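Local structure of Ara h 8 allergen isoform (Arachis hypogaea, 6V8M) at residues A[54-59]-A[67-72]; A[90-95]-A[129-134]; A[95-100]-A[118-123]. The protein belongs to the Bet v 1 family of PR-10 plant defence proteins, is a peanut allergen, and binds 8-anilino-1-naphthalene sulfonate in the crystal, consistent with a ligand-binding role. All coordinates share one frame; numbering follows the deposited sequence.

Interaction 1. Residues A[54-59]-A[67-72]. With 2AN (8-anilino-1-naphthalene sulfonate), chain E; 2AN (8-anilino-1-naphthalene sulfonate), chain G.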
loop_
_atom_site.group_PDB
_atom_site.type_symbol
_atom_site.label_atom_id
_atom_site.label_comp_id
_atom_site.label_asym_id
_atom_site.label_seq_id
_atom_site.Cartn_x
_atom_site.Cartn_y
_atom_site.Cartn_z
ATOM N N LYS A 54 -2.165 11.674 1.727
ATOM C CA LYS A 54 -2.873 11.480 0.452
ATOM C C LYS A 54 -4.314 11.080 0.718
ATOM O O LYS A 54 -4.612 10.347 1.685
ATOM C CB LYS A 54 -2.254 10.377 -0.410
ATOM C CG LYS A 54 -0.735 10.326 -0.409
ATOM C CD LYS A 54 -0.205 9.181 -1.238
ATOM C CE LYS A 54 1.290 9.007 -1.123
ATOM N NZ LYS A 54 1.747 7.800 -1.860
ATOM N N LYS A 55 -5.164 11.474 -0.198
ATOM C CA LYS A 55 -6.572 11.037 -0.196
ATOM C C LYS A 55 -6.732 10.071 -1.367
ATOM O O LYS A 55 -6.492 10.483 -2.523
ATOM C CB LYS A 55 -7.495 12.233 -0.325
ATOM C CG LYS A 55 -8.970 11.904 -0.213
ATOM C CD LYS A 55 -9.832 13.121 -0.493
ATOM C CE LYS A 55 -11.284 12.791 -0.248
ATOM N NZ LYS A 55 -12.198 13.708 -0.968
ATOM N N VAL A 56 -7.164 8.858 -1.078
ATOM C CA VAL A 56 -7.385 7.852 -2.139
ATOM C C VAL A 56 -8.884 7.656 -2.300
ATOM O O VAL A 56 -9.522 7.231 -1.353
ATOM C CB VAL A 56 -6.694 6.509 -1.875
ATOM C CG1 VAL A 56 -7.043 5.572 -3.011
ATOM C CG2 VAL A 56 -5.191 6.609 -1.660
ATOM N N THR A 57 -9.407 7.955 -3.476
ATOM C CA THR A 57 -10.850 7.843 -3.791
ATOM C C THR A 57 -11.077 6.630 -4.698
ATOM O O THR A 57 -10.403 6.517 -5.719
ATOM C CB THR A 57 -11.396 9.134 -4.421
ATOM O OG1 THR A 57 -11.203 10.183 -3.464
ATOM C CG2 THR A 57 -12.867 9.014 -4.739
ATOM N N ALA A 58 -12.068 5.806 -4.364
ATOM C CA ALA A 58 -12.375 4.589 -5.132
ATOM C C ALA A 58 -13.878 4.420 -5.289
ATOM O O ALA A 58 -14.637 4.875 -4.403
ATOM C CB ALA A 58 -11.745 3.385 -4.469
ATOM N N VAL A 59 -14.286 3.715 -6.337
ATOM C CA VAL A 59 -15.703 3.259 -6.462
ATOM C C VAL A 59 -15.735 1.781 -6.073
ATOM O O VAL A 59 -15.089 0.976 -6.776
ATOM C CB VAL A 59 -16.266 3.493 -7.867
ATOM C CG1 VAL A 59 -17.657 2.893 -8.008
ATOM C CG2 VAL A 59 -16.273 4.969 -8.219
ATOM N N VAL A 67 -10.197 6.866 1.542
ATOM C CA VAL A 67 -9.358 6.651 2.740
ATOM C C VAL A 67 -8.178 7.619 2.659
ATOM O O VAL A 67 -7.911 8.155 1.573
ATOM C CB VAL A 67 -8.889 5.194 2.885
ATOM C CG1 VAL A 67 -10.055 4.223 2.873
ATOM C CG2 VAL A 67 -7.884 4.850 1.802
ATOM N N LEU A 68 -7.498 7.819 3.780
ATOM C CA LEU A 68 -6.317 8.696 3.851
ATOM C C LEU A 68 -5.086 7.825 4.052
ATOM O O LEU A 68 -5.160 6.794 4.756
ATOM C CB LEU A 68 -6.473 9.737 4.966
ATOM C CG LEU A 68 -7.679 10.690 4.860
ATOM C CD1 LEU A 68 -7.605 11.704 5.984
ATOM C CD2 LEU A 68 -7.733 11.406 3.521
ATOM N N HIS A 69 -3.996 8.201 3.399
ATOM C CA HIS A 69 -2.676 7.560 3.577
ATOM C C HIS A 69 -1.711 8.585 4.148
ATOM O O HIS A 69 -1.744 9.731 3.697
ATOM C CB HIS A 69 -2.075 7.107 2.247
ATOM C CG HIS A 69 -2.677 5.922 1.621
ATOM N ND1 HIS A 69 -1.938 5.087 0.818
ATOM C CD2 HIS A 69 -3.957 5.481 1.588
ATOM C CE1 HIS A 69 -2.741 4.168 0.318
ATOM N NE2 HIS A 69 -3.969 4.374 0.796
ATOM N N LYS A 70 -0.823 8.173 5.039
ATOM C CA LYS A 70 0.294 9.039 5.464
ATOM C C LYS A 70 1.620 8.317 5.205
ATOM O O LYS A 70 1.738 7.152 5.578
ATOM C CB LYS A 70 0.154 9.365 6.945
ATOM C CG LYS A 70 1.209 10.315 7.492
ATOM C CD LYS A 70 1.244 10.302 8.992
ATOM C CE LYS A 70 2.071 11.411 9.602
ATOM N NZ LYS A 70 2.349 11.120 11.033
ATOM N N ILE A 71 2.585 8.991 4.600
ATOM C CA ILE A 71 3.957 8.442 4.423
ATOM C C ILE A 71 4.678 8.522 5.766
ATOM O O ILE A 71 4.885 9.641 6.297
ATOM C CB ILE A 71 4.754 9.171 3.321
ATOM C CG1 ILE A 71 3.982 9.158 2.011
ATOM C CG2 ILE A 71 6.126 8.538 3.172
ATOM C CD1 ILE A 71 4.724 9.746 0.840
ATOM N N ASP A 72 5.084 7.370 6.286
ATOM C CA ASP A 72 5.867 7.298 7.548
ATOM C C ASP A 72 7.370 7.339 7.232
ATOM O O ASP A 72 8.140 8.048 7.953
ATOM C CB ASP A 72 5.480 6.064 8.368
ATOM C CG ASP A 72 4.003 5.989 8.727
ATOM O OD1 ASP A 72 3.474 6.984 9.277
ATOM O OD2 ASP A 72 3.392 4.936 8.482
HETATM C C1 2AN E . -8.024 0.838 0.862
HETATM C C2 2AN E . -8.892 0.403 1.826
HETATM C C3 2AN E . -8.545 -0.621 2.710
HETATM C C4 2AN E . -7.372 -1.273 2.542
HETATM C C5 2AN E . -6.438 -0.870 1.562
HETATM C C6 2AN E . -5.204 -1.548 1.447
HETATM C C7 2AN E . -4.301 -1.201 0.528
HETATM C C8 2AN E . -4.530 -0.108 -0.316
HETATM N N 2AN E . -8.428 1.799 -0.076
HETATM S S 2AN E . -5.751 2.024 -1.274
HETATM C C9 2AN E . -5.723 0.556 -0.288
HETATM C C10 2AN E . -6.736 0.211 0.679
HETATM C C11 2AN E . -9.733 2.270 -0.335
HETATM C C12 2AN E . -9.827 3.558 -0.849
HETATM C C13 2AN E . -11.071 4.125 -1.074
HETATM C C14 2AN E . -12.220 3.416 -0.813
HETATM C C15 2AN E . -12.137 2.136 -0.311
HETATM C C16 2AN E . -10.901 1.559 -0.070
HETATM O O1 2AN E . -6.213 3.068 -0.408
HETATM O O2 2AN E . -4.444 2.219 -1.828
HETATM O O3 2AN E . -6.779 1.862 -2.409
HETATM C C1 2AN G . -9.907 16.381 1.341
HETATM C C2 2AN G . -8.851 16.112 2.154
HETATM C C3 2AN G . -8.998 15.324 3.307
HETATM C C4 2AN G . -10.217 14.842 3.655
HETATM C C5 2AN G . -11.355 15.104 2.854
HETATM C C6 2AN G . -12.626 14.599 3.212
HETATM C C7 2AN G . -13.718 14.849 2.455
HETATM C C8 2AN G . -13.610 15.603 1.275
HETATM N N 2AN G . -9.764 17.184 0.191
HETATM S S 2AN G . -12.375 17.024 -0.623
HETATM C C9 2AN G . -12.403 16.123 0.890
HETATM C C10 2AN G . -11.217 15.887 1.670
HETATM C C11 2AN G . -8.647 17.374 -0.640
HETATM C C12 2AN G . -7.772 18.425 -0.396
HETATM C C13 2AN G . -6.682 18.630 -1.227
HETATM C C14 2AN G . -6.467 17.809 -2.310
HETATM C C15 2AN G . -7.340 16.777 -2.567
HETATM C C16 2AN G . -8.432 16.557 -1.744
HETATM O O1 2AN G . -13.799 16.857 -1.255
HETATM O O2 2AN G . -11.469 16.370 -1.516
HETATM O O3 2AN G . -12.178 18.412 -0.331
HETATM O O HOH W 1 0.582 5.275 0.065
#

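Interaction 2. Residues A[90-95]-A[129-134]. With 2AN (8-anilino-1-naphthalene sulfonate), chain E; SO4 (sulfate ion), chain I.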
loop_
_atom_site.group_PDB
_atom_site.type_symbol
_atom_site.label_atom_id
_atom_site.label_comp_id
_atom_site.label_asym_id
_atom_site.label_seq_id
_atom_site.Cartn_x
_atom_site.Cartn_y
_atom_site.Cartn_z
ATOM N N GLY A 90 -14.349 5.113 3.212
ATOM C CA GLY A 90 -14.014 3.831 2.567
ATOM C C GLY A 90 -13.418 2.839 3.539
ATOM O O GLY A 90 -13.307 1.662 3.182
ATOM N N PHE A 91 -13.032 3.302 4.725
ATOM C CA PHE A 91 -12.187 2.513 5.661
ATOM C C PHE A 91 -13.071 1.662 6.576
ATOM O O PHE A 91 -14.120 2.161 7.054
ATOM C CB PHE A 91 -11.279 3.453 6.457
ATOM C CG PHE A 91 -10.050 2.771 7.012
ATOM C CD1 PHE A 91 -9.255 1.954 6.214
ATOM C CD2 PHE A 91 -9.692 2.956 8.331
ATOM C CE1 PHE A 91 -8.099 1.363 6.721
ATOM C CE2 PHE A 91 -8.563 2.333 8.845
ATOM C CZ PHE A 91 -7.771 1.539 8.038
ATOM N N GLN A 92 -12.670 0.399 6.818
ATOM C CA GLN A 92 -13.458 -0.528 7.675
ATOM C C GLN A 92 -13.747 0.181 9.011
ATOM O O GLN A 92 -12.812 0.771 9.593
ATOM C CB GLN A 92 -12.728 -1.861 7.859
ATOM C CG GLN A 92 -12.854 -2.826 6.681
ATOM C CD GLN A 92 -11.766 -2.652 5.640
ATOM O OE1 GLN A 92 -11.060 -1.642 5.594
ATOM N NE2 GLN A 92 -11.605 -3.648 4.787
ATOM N N GLU A 93 -14.991 0.127 9.477
ATOM C CA GLU A 93 -15.447 0.721 10.771
ATOM C C GLU A 93 -14.598 0.165 11.933
ATOM O O GLU A 93 -14.237 0.936 12.838
ATOM C CB GLU A 93 -16.905 0.358 11.071
ATOM N N ILE A 94 -14.269 -1.122 11.893
ATOM C CA ILE A 94 -13.576 -1.805 13.029
ATOM C C ILE A 94 -12.103 -1.355 13.137
ATOM O O ILE A 94 -11.499 -1.625 14.192
ATOM C CB ILE A 94 -13.733 -3.346 12.922
ATOM C CG1 ILE A 94 -13.446 -4.060 14.245
ATOM C CG2 ILE A 94 -12.878 -3.936 11.813
ATOM C CD1 ILE A 94 -14.258 -3.543 15.392
ATOM N N LEU A 95 -11.515 -0.715 12.119
ATOM C CA LEU A 95 -10.070 -0.348 12.121
ATOM C C LEU A 95 -9.852 1.106 12.564
ATOM O O LEU A 95 -10.557 1.983 12.066
ATOM C CB LEU A 95 -9.504 -0.559 10.718
ATOM C CG LEU A 95 -9.508 -2.000 10.214
ATOM C CD1 LEU A 95 -9.039 -2.086 8.773
ATOM C CD2 LEU A 95 -8.664 -2.896 11.111
ATOM N N ASP A 129 -11.352 -12.240 10.079
ATOM C CA ASP A 129 -10.619 -12.847 8.939
ATOM C C ASP A 129 -10.961 -12.075 7.658
ATOM O O ASP A 129 -10.070 -11.922 6.823
ATOM C CB ASP A 129 -10.921 -14.343 8.818
ATOM C CG ASP A 129 -10.394 -15.201 9.963
ATOM O OD1 ASP A 129 -9.588 -14.704 10.792
ATOM O OD2 ASP A 129 -10.818 -16.363 10.042
ATOM N N GLU A 130 -12.207 -11.603 7.524
ATOM C CA GLU A 130 -12.702 -10.943 6.275
ATOM C C GLU A 130 -11.954 -9.619 6.081
ATOM O O GLU A 130 -11.682 -9.229 4.931
ATOM C CB GLU A 130 -14.217 -10.724 6.357
ATOM C CG GLU A 130 -14.821 -10.192 5.066
ATOM C CD GLU A 130 -16.311 -10.444 4.840
ATOM O OE1 GLU A 130 -16.927 -11.264 5.588
ATOM O OE2 GLU A 130 -16.861 -9.819 3.901
ATOM N N VAL A 131 -11.646 -8.937 7.179
ATOM C CA VAL A 131 -10.962 -7.611 7.140
ATOM C C VAL A 131 -9.494 -7.834 6.764
ATOM O O VAL A 131 -8.996 -7.125 5.876
ATOM C CB VAL A 131 -11.103 -6.859 8.475
ATOM C CG1 VAL A 131 -10.209 -5.621 8.505
ATOM C CG2 VAL A 131 -12.555 -6.500 8.755
ATOM N N HIS A 132 -8.854 -8.823 7.376
ATOM C CA HIS A 132 -7.463 -9.219 7.063
ATOM C C HIS A 132 -7.393 -9.580 5.568
ATOM O O HIS A 132 -6.516 -9.075 4.875
ATOM C CB HIS A 132 -6.979 -10.362 7.962
ATOM C CG HIS A 132 -5.687 -10.926 7.498
ATOM N ND1 HIS A 132 -5.610 -12.063 6.688
ATOM C CD2 HIS A 132 -4.421 -10.544 7.736
ATOM C CE1 HIS A 132 -4.344 -12.314 6.424
ATOM N NE2 HIS A 132 -3.598 -11.428 7.083
ATOM N N GLN A 133 -8.321 -10.408 5.098
ATOM C CA GLN A 133 -8.338 -10.915 3.702
ATOM C C GLN A 133 -8.496 -9.733 2.755
ATOM O O GLN A 133 -7.815 -9.716 1.726
ATOM C CB GLN A 133 -9.424 -11.965 3.467
ATOM C CG GLN A 133 -9.675 -12.274 1.980
ATOM C CD GLN A 133 -10.615 -13.439 1.739
ATOM O OE1 GLN A 133 -10.586 -14.452 2.436
ATOM N NE2 GLN A 133 -11.453 -13.320 0.718
ATOM N N ASP A 134 -9.401 -8.802 3.079
ATOM C CA ASP A 134 -9.742 -7.678 2.172
ATOM C C ASP A 134 -8.526 -6.740 2.054
ATOM O O ASP A 134 -8.195 -6.340 0.923
ATOM C CB ASP A 134 -10.984 -6.948 2.646
ATOM C CG ASP A 134 -11.368 -5.848 1.671
ATOM O OD1 ASP A 134 -11.781 -6.209 0.550
ATOM O OD2 ASP A 134 -11.187 -4.658 2.024
HETATM C C1 2AN E . -8.024 0.838 0.862
HETATM C C2 2AN E . -8.892 0.403 1.826
HETATM C C3 2AN E . -8.545 -0.621 2.710
HETATM C C4 2AN E . -7.372 -1.273 2.542
HETATM C C5 2AN E . -6.438 -0.870 1.562
HETATM C C6 2AN E . -5.204 -1.548 1.447
HETATM C C7 2AN E . -4.301 -1.201 0.528
HETATM C C8 2AN E . -4.530 -0.108 -0.316
HETATM N N 2AN E . -8.428 1.799 -0.076
HETATM S S 2AN E . -5.751 2.024 -1.274
HETATM C C9 2AN E . -5.723 0.556 -0.288
HETATM C C10 2AN E . -6.736 0.211 0.679
HETATM C C11 2AN E . -9.733 2.270 -0.335
HETATM C C12 2AN E . -9.827 3.558 -0.849
HETATM C C13 2AN E . -11.071 4.125 -1.074
HETATM C C14 2AN E . -12.220 3.416 -0.813
HETATM C C15 2AN E . -12.137 2.136 -0.311
HETATM C C16 2AN E . -10.901 1.559 -0.070
HETATM O O1 2AN E . -6.213 3.068 -0.408
HETATM O O2 2AN E . -4.444 2.219 -1.828
HETATM O O3 2AN E . -6.779 1.862 -2.409
HETATM S S SO4 I . -17.459 -1.797 7.411
HETATM O O1 SO4 I . -18.641 -2.487 7.854
HETATM O O2 SO4 I . -16.290 -2.545 7.794
HETATM O O3 SO4 I . -17.494 -1.664 5.978
HETATM O O4 SO4 I . -17.412 -0.493 8.013
#

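Interaction 3. Residues A[95-100]-A[118-123]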
loop_
_atom_site.group_PDB
_atom_site.type_symbol
_atom_site.label_atom_id
_atom_site.label_comp_id
_atom_site.label_asym_id
_atom_site.label_seq_id
_atom_site.Cartn_x
_atom_site.Cartn_y
_atom_site.Cartn_z
ATOM N N LEU A 95 -11.515 -0.715 12.119
ATOM C CA LEU A 95 -10.070 -0.348 12.121
ATOM C C LEU A 95 -9.852 1.106 12.564
ATOM O O LEU A 95 -10.557 1.983 12.066
ATOM C CB LEU A 95 -9.504 -0.559 10.718
ATOM C CG LEU A 95 -9.508 -2.000 10.214
ATOM C CD1 LEU A 95 -9.039 -2.086 8.773
ATOM C CD2 LEU A 95 -8.664 -2.896 11.111
ATOM N N GLU A 96 -8.895 1.336 13.459
ATOM C CA GLU A 96 -8.335 2.685 13.746
ATOM C C GLU A 96 -7.409 3.059 12.597
ATOM O O GLU A 96 -7.554 4.176 12.035
ATOM C CB GLU A 96 -7.562 2.698 15.062
ATOM C CG GLU A 96 -8.483 2.586 16.261
ATOM C CD GLU A 96 -7.867 2.144 17.577
ATOM O OE1 GLU A 96 -8.655 1.789 18.486
ATOM O OE2 GLU A 96 -6.615 2.131 17.695
ATOM N N LYS A 97 -6.499 2.144 12.261
ATOM C CA LYS A 97 -5.498 2.352 11.194
ATOM C C LYS A 97 -4.858 1.009 10.839
ATOM O O LYS A 97 -4.907 0.066 11.655
ATOM C CB LYS A 97 -4.428 3.368 11.622
ATOM C CG LYS A 97 -3.556 2.945 12.797
ATOM C CD LYS A 97 -2.549 4.000 13.244
ATOM C CE LYS A 97 -1.693 3.511 14.393
ATOM N NZ LYS A 97 -0.598 4.450 14.757
ATOM N N VAL A 98 -4.201 0.974 9.687
ATOM C CA VAL A 98 -3.266 -0.118 9.294
ATOM C C VAL A 98 -1.933 0.509 8.881
ATOM O O VAL A 98 -1.927 1.370 7.999
ATOM C CB VAL A 98 -3.839 -1.010 8.184
ATOM C CG1 VAL A 98 -2.933 -2.200 7.958
ATOM C CG2 VAL A 98 -5.246 -1.477 8.487
ATOM N N SER A 99 -0.843 0.108 9.533
ATOM C CA SER A 99 0.533 0.585 9.266
ATOM C C SER A 99 1.280 -0.492 8.496
ATOM O O SER A 99 1.313 -1.652 8.936
ATOM C CB SER A 99 1.246 0.985 10.532
ATOM O OG SER A 99 0.565 2.121 11.072
ATOM N N PHE A 100 1.833 -0.086 7.366
ATOM C CA PHE A 100 2.621 -0.947 6.478
ATOM C C PHE A 100 4.071 -0.508 6.521
ATOM O O PHE A 100 4.346 0.682 6.424
ATOM C CB PHE A 100 2.147 -0.805 5.043
ATOM C CG PHE A 100 0.735 -1.240 4.791
ATOM C CD1 PHE A 100 -0.333 -0.428 5.153
ATOM C CD2 PHE A 100 0.483 -2.448 4.186
ATOM C CE1 PHE A 100 -1.635 -0.833 4.921
ATOM C CE2 PHE A 100 -0.821 -2.840 3.949
ATOM C CZ PHE A 100 -1.871 -2.036 4.308
ATOM N N THR A 118 0.653 -3.843 10.437
ATOM C CA THR A 118 0.075 -3.780 11.797
ATOM C C THR A 118 -1.336 -3.227 11.686
ATOM O O THR A 118 -1.467 -2.031 11.368
ATOM C CB THR A 118 0.935 -3.023 12.804
ATOM O OG1 THR A 118 2.208 -3.671 12.862
ATOM C CG2 THR A 118 0.338 -3.075 14.196
ATOM N N PHE A 119 -2.332 -4.044 12.012
ATOM C CA PHE A 119 -3.748 -3.622 12.135
ATOM C C PHE A 119 -3.989 -3.177 13.579
ATOM O O PHE A 119 -3.579 -3.847 14.519
ATOM C CB PHE A 119 -4.710 -4.761 11.801
ATOM C CG PHE A 119 -4.661 -5.286 10.388
ATOM C CD1 PHE A 119 -3.630 -6.129 9.970
ATOM C CD2 PHE A 119 -5.682 -5.005 9.499
ATOM C CE1 PHE A 119 -3.606 -6.649 8.687
ATOM C CE2 PHE A 119 -5.666 -5.554 8.226
ATOM C CZ PHE A 119 -4.621 -6.349 7.815
ATOM N N HIS A 120 -4.610 -2.016 13.732
ATOM C CA HIS A 120 -5.082 -1.468 15.019
ATOM C C HIS A 120 -6.609 -1.457 14.973
ATOM O O HIS A 120 -7.171 -0.752 14.120
ATOM C CB HIS A 120 -4.529 -0.061 15.227
ATOM C CG HIS A 120 -3.043 0.007 15.328
ATOM N ND1 HIS A 120 -2.412 0.189 16.521
ATOM C CD2 HIS A 120 -2.067 -0.103 14.395
ATOM C CE1 HIS A 120 -1.103 0.209 16.329
ATOM N NE2 HIS A 120 -0.861 0.004 15.048
ATOM N N THR A 121 -7.237 -2.280 15.808
ATOM C CA THR A 121 -8.705 -2.400 15.860
ATOM C C THR A 121 -9.242 -1.629 17.059
ATOM O O THR A 121 -8.552 -1.547 18.108
ATOM C CB THR A 121 -9.104 -3.876 15.956
ATOM O OG1 THR A 121 -8.457 -4.347 17.130
ATOM C CG2 THR A 121 -8.731 -4.647 14.710
ATOM N N LYS A 122 -10.497 -1.216 16.950
ATOM C CA LYS A 122 -11.265 -0.654 18.083
ATOM C C LYS A 122 -11.696 -1.828 18.966
ATOM O O LYS A 122 -11.906 -2.958 18.449
ATOM C CB LYS A 122 -12.465 0.146 17.563
ATOM C CG LYS A 122 -12.123 1.259 16.586
ATOM C CD LYS A 122 -13.326 1.924 15.982
ATOM C CE LYS A 122 -12.962 3.077 15.066
ATOM N NZ LYS A 122 -13.950 3.226 13.975
ATOM N N GLY A 123 -11.806 -1.617 20.267
ATOM C CA GLY A 123 -12.283 -2.711 21.139
ATOM C C GLY A 123 -11.206 -3.775 21.327
ATOM O O GLY A 123 -10.025 -3.484 21.074
HETATM O O HOH W 2 -3.942 0.406 18.829
HETATM O O HOH W 3 3.811 -2.477 10.436
#

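Interaction 1. Residues A[54-59]-A[67-72]
V56 and H69 meet on the face of the sheet that lines the ligand cavity, the methyl of one set over the ring of the other. V56 CG2 lies 3.8 Å from the centroid of the H69 imidazole, 24° off the ring normal, a CH-pi contact displaced toward the NE2 and CD2 rim. With CG anti to the carbonyl carbon (chi1 -74°), the ring runs back along its own strand toward V67, one face under this methyl. Its edge is polar at both nitrogens: H69 NE2 donates to sulfonate O1 of the anilinonaphthalene sulfonate of chain E at 2.9 Å, while H69 ND1 meets a water at 2.6 Å. V67 CG2 borders that sulfonate, 3.3 Å from O1, and CG1 packs on the anilino ring.

The strands 53-59 and 64-75 form an antiparallel hairpin of the Bet v 1 sheet. K54–H69 and V56–V67 are hydrogen-bonded pairs, each closed by two backbone bonds, and K55–L68 is the non-hydrogen-bonded pair between them. K54 runs extended past I71, with K54 CE 4.0 Å from I71 CD1; its amine forms a salt bridge with D28 and hydrogen bonds with Y81 OH and, weakly, the water on H69. On the reverse face K55 CB rests 3.9 Å from L68 CD2, and the extended chain carries K55 NZ to sulfonate O2 of the chain G ligand at 2.8 Å.

Both faces of the hairpin thus offer a nitrogen donor to a sulfonate. On the inner one, the anion would probably favour protonated H69; K54 NZ, 5.3 Å from H69 ND1, might oppose this, though its D28 salt bridge would lessen the effect.

Interaction 2. Residues A[90-95]-A[129-134]
A bent glutamine supplies the polar link between loop and helix here, and the link is bent and weak: Q92 NE2 lies 3.0 Å from D134 OD2, but the N-H points well off the acceptor, with an angle of 120° at the hydrogen. The amide and carboxylate planes stand 67° apart, so the two groups do not pair flat against each other. The bend at chi2 (90°) turns the amide of Q92 toward the helix and puts OE1 on the ligand side, 4.0 Å from naphthalene atom C3 of the chain E ligand. D134 has a stronger partner in K138, whose amine forms a salt bridge with OD1.

Beside this polar pair, V131 presents both methyls to the loop. V131 CG1 meets L95 CD1 tip to tip at 3.7 Å, while V131 CG2 touches I94 CG2 at 4.0 Å and the Q92 methylene CG at 4.2 Å. The valine thereby spans the type I turn from Q92 to L95, closed by the bond from L95 N to Q92 O. In the Bet v 1 fold the long C-terminal helix, 129-152, lies across the concave sheet; this contact joins its first turns to the loop between strands 80-86 and 95-107, at the rim of the ligand cavity. L127 adds to the packing on L95.

At the turn, E93 N gives a hydrogen bond to sulfate O4 at 2.9 Å and a weak one to O2. That ion probably comes from the crystallisation liquor. G90 borders the anilino ring, its O 3.7 Å from C15 of the chain E ligand.

Interaction 3. Residues A[95-100]-A[118-123]
The imidazole of H120 carries K97 CE over the centre of one face, 3.6 Å from the ring centroid and 11° off the normal, with K97 O and a water in its plane at the edge. The F119 ring, on the reverse face of the sheet, has V98 CG1 over its centre, 4.2 Å from the centroid, and L95 CD2 at its edge, 4.0 Å from F119 CD2. The K97–H120 and V98–F119 contacts are CH-pi, each aliphatic chain lying alongside its ring and pointing the same way; L95 makes plain apolar packing. K97 achieves this with CG held between the backbone N and carbonyl carbon (chi1 64°), beyond which the extended chain follows the imidazole.

These pairs belong to the antiparallel hairpin of strands 95-107 and 110-121. S99–T118 is hydrogen-bonded through S99 N to T118 O and T118 N to S99 O; V98–F119 is non-hydrogen-bonded. Near L95 the register slips by one, and E96 and K97 both face H120, a classic beta bulge. H120 N bonds to K97 O at 3.0 Å, and E96 N reaches H120 O at 2.8 Å. At the bulge E96 CG crosses K122 CG obliquely, while the K122 amine bonds to E93 O. On the other side, F119 packs on V135 of the C-terminal helix, and F100 lines a ligand pocket.

One face of the hairpin is therefore apolar and turned to the helix, the other polar. There a water joins H120 ND1 and, weakly, E96 OE2; the E96 carboxylate would probably favour, and the K97 amine oppose, a protonated ring.

Interactions 2 and 3 are directly joined: their centres are 9 Å apart, they share L95, and K122 NZ lies 2.6 Å from E93 O. Along the chain, interaction 3 is nested within the loop that interaction 2 closes. Interaction 1 comes earlier in the sequence, its centre about 15 Å from each of the others, yet it touches interaction 2, with V67 CG1 3.6 Å from F91 N. Both share the chain E ligand, interaction 1 at the sulfonate and anilino ring, interaction 2 at the naphthalene and anilino ring. Interactions 1 and 3 lie in the same sheet without touching; the F119 side chain of interaction 3 is about 4 Å from a bound anilinonaphthalene sulfonate, and F100 lines a pocket.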